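Local atomic coordinates of Exo-beta-1,3-glucanase (Streptomyces sp. SirexAA-E, PDB entry 4PEY), a protein that hydrolyses laminarin and laminarioligosaccharides from their non-reducing ends, releasing glucose and laminaribiose as a secreted family 55 glycoside hydrolase. Residues G36-V41 and Y55-K60. The protein carries 1 engineered substitution. Numbering follows the deposited sequence.
Sequences GKVDEV and YALMFK
Val38 and Val41, one helical turn apart, meet Tyr55, Leu57 and Phe59 where helix 34-45 packs along strand 55-59 at the start of the N-terminal of the two right-handed parallel beta-helix domains of glycoside hydrolase family 55. Strand 24-27, helix 34-45 and strand 55-59 form a beta-alpha-beta unit; the helix runs nearly antiparallel to strand 55-59, at 160°, with the axes 10.8 Å apart. Tyr55 and Leu57 point toward the helix, while Phe59 starts off to one side and brings only the end of its ring near. No hydrogen bond crosses between the two segments.

Val41 makes the broadest contact. With CG1 anti to the backbone N (chi1 174°), its methyl lies over one face of the Tyr55 ring, 4.0 Å from the centroid, as a CH-pi contact. It is displaced toward the CG side of the ring, and Val41 CG1 to Tyr55 CG is 3.8 Å. Tyrosine suits this partly exposed border because its inner carbons offer a flat face to valine while the hydroxyl is hydrogen-bonded to Lys44 NZ, farther along the same helix.

Val41 CG2 lies between the Tyr55 ring, 4.2 Å from Tyr55 CD2, and Leu57, with a looser 4.4 Å to Leu57 CD2. Leu57 thus divides its fork between both valines, its second methyl, CD1, standing 4.1 Å from Val38 CG1. Leucine suits this middle place because its two methyls can meet successive turns of the helix.

Compact valines, branched at CB, present two methyls close to the backbone, so that each can touch two partners. Phenylalanine suits the far end because its flat ring reaches toward the helix while also stacking on Phe27 of strand 24-27; its edge meets Val38, whose CG2 comes near the ring plane, 4.3 Å from Phe59 CZ.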
loop_
_atom_site.group_PDB
_atom_site.type_symbol
_atom_site.label_atom_id
_atom_site.label_comp_id
_atom_site.label_asym_id
_atom_site.label_seq_id
_atom_site.Cartn_x
_atom_site.Cartn_y
_atom_site.Cartn_z
ATOM N N GLY A 36 -3.807 -12.359 -26.480
ATOM C CA GLY A 36 -4.254 -13.689 -26.098
ATOM C C GLY A 36 -3.598 -14.166 -24.813
ATOM O O GLY A 36 -4.250 -14.749 -23.947
ATOM N N LYS A 37 -2.300 -13.911 -24.689
ATOM C CA LYS A 37 -1.549 -14.344 -23.516
ATOM C C LYS A 37 -1.982 -13.610 -22.254
ATOM O O LYS A 37 -2.144 -14.223 -21.195
ATOM C CB LYS A 37 -0.050 -14.161 -23.761
ATOM C CG LYS A 37 0.485 -15.166 -24.762
ATOM C CD LYS A 37 1.815 -14.761 -25.373
ATOM C CE LYS A 37 2.235 -15.777 -26.433
ATOM N NZ LYS A 37 3.429 -15.340 -27.201
ATOM N N VAL A 38 -2.182 -12.300 -22.362
ATOM C CA VAL A 38 -2.598 -11.512 -21.208
ATOM C C VAL A 38 -4.052 -11.835 -20.826
ATOM O O VAL A 38 -4.402 -11.856 -19.647
ATOM C CB VAL A 38 -2.406 -10.004 -21.487
ATOM C CG1 VAL A 38 -3.024 -9.154 -20.396
ATOM C CG2 VAL A 38 -0.924 -9.695 -21.624
ATOM N N ASP A 39 -4.886 -12.129 -21.821
ATOM C CA ASP A 39 -6.263 -12.545 -21.558
ATOM C C ASP A 39 -6.313 -13.902 -20.853
ATOM O O ASP A 39 -7.174 -14.134 -20.003
ATOM C CB ASP A 39 -7.079 -12.615 -22.855
ATOM C CG ASP A 39 -7.559 -11.256 -23.325
ATOM O OD1 ASP A 39 -7.567 -10.304 -22.512
ATOM O OD2 ASP A 39 -7.944 -11.149 -24.512
ATOM N N GLU A 40 -5.400 -14.800 -21.211
ATOM C CA GLU A 40 -5.354 -16.107 -20.565
ATOM C C GLU A 40 -5.069 -15.956 -19.071
ATOM O O GLU A 40 -5.713 -16.598 -18.236
ATOM C CB GLU A 40 -4.303 -17.010 -21.220
ATOM C CG GLU A 40 -4.179 -18.362 -20.542
ATOM C CD GLU A 40 -3.217 -19.299 -21.247
ATOM O OE1 GLU A 40 -2.315 -18.811 -21.967
ATOM O OE2 GLU A 40 -3.365 -20.529 -21.075
ATOM N N VAL A 41 -4.105 -15.101 -18.741
ATOM C CA VAL A 41 -3.783 -14.824 -17.346
ATOM C C VAL A 41 -4.992 -14.206 -16.643
ATOM O O VAL A 41 -5.351 -14.616 -15.541
ATOM C CB VAL A 41 -2.556 -13.881 -17.222
ATOM C CG1 VAL A 41 -2.317 -13.485 -15.768
ATOM C CG2 VAL A 41 -1.308 -14.553 -17.800
ATOM N N TYR A 55 1.546 -13.766 -10.937
ATOM C CA TYR A 55 2.043 -13.433 -12.275
ATOM C C TYR A 55 2.623 -12.041 -12.356
ATOM O O TYR A 55 2.014 -11.085 -11.852
ATOM C CB TYR A 55 0.927 -13.528 -13.321
ATOM C CG TYR A 55 0.305 -14.884 -13.471
ATOM C CD1 TYR A 55 -0.790 -15.251 -12.699
ATOM C CD2 TYR A 55 0.793 -15.791 -14.398
ATOM C CE1 TYR A 55 -1.370 -16.485 -12.835
ATOM C CE2 TYR A 55 0.215 -17.032 -14.545
ATOM C CZ TYR A 55 -0.866 -17.371 -13.762
ATOM O OH TYR A 55 -1.449 -18.609 -13.904
ATOM N N ALA A 56 3.766 -11.917 -13.035
ATOM C CA ALA A 56 4.285 -10.603 -13.418
ATOM C C ALA A 56 4.312 -10.509 -14.932
ATOM O O ALA A 56 4.848 -11.397 -15.601
ATOM C CB ALA A 56 5.680 -10.357 -12.843
ATOM N N LEU A 57 3.717 -9.445 -15.466
ATOM C CA LEU A 57 3.718 -9.172 -16.903
ATOM C C LEU A 57 4.694 -8.027 -17.150
ATOM O O LEU A 57 4.511 -6.924 -16.631
ATOM C CB LEU A 57 2.317 -8.805 -17.405
ATOM C CG LEU A 57 1.171 -9.704 -16.926
ATOM C CD1 LEU A 57 -0.175 -9.159 -17.393
ATOM C CD2 LEU A 57 1.381 -11.144 -17.393
ATOM N N MET A 58 5.739 -8.289 -17.927
ATOM C CA MET A 58 6.805 -7.315 -18.145
ATOM C C MET A 58 6.953 -7.012 -19.624
ATOM O O MET A 58 7.048 -7.928 -20.433
ATOM C CB MET A 58 8.129 -7.841 -17.583
ATOM C CG MET A 58 8.186 -7.872 -16.066
ATOM S SD MET A 58 8.353 -6.204 -15.417
ATOM C CE MET A 58 8.673 -6.526 -13.688
ATOM N N PHE A 59 6.987 -5.733 -19.968
ATOM C CA PHE A 59 7.038 -5.329 -21.367
ATOM C C PHE A 59 8.328 -4.591 -21.705
ATOM O O PHE A 59 8.633 -3.552 -21.110
ATOM C CB PHE A 59 5.820 -4.456 -21.693
ATOM C CG PHE A 59 4.520 -5.216 -21.711
ATOM C CD1 PHE A 59 3.914 -5.630 -20.529
ATOM C CD2 PHE A 59 3.906 -5.523 -22.915
ATOM C CE1 PHE A 59 2.723 -6.344 -20.555
ATOM C CE2 PHE A 59 2.721 -6.223 -22.947
ATOM C CZ PHE A 59 2.127 -6.641 -21.768
ATOM N N LYS A 60 9.083 -5.138 -22.657
ATOM C CA LYS A 60 10.320 -4.502 -23.115
ATOM C C LYS A 60 10.012 -3.165 -23.786
ATOM O O LYS A 60 8.912 -2.965 -24.321
ATOM C CB LYS A 60 11.081 -5.413 -24.083
ATOM C CG LYS A 60 11.500 -6.743 -23.490
ATOM C CD LYS A 60 12.454 -7.487 -24.417
ATOM C CE LYS A 60 12.993 -8.734 -23.743
ATOM N NZ LYS A 60 14.048 -9.402 -24.560
#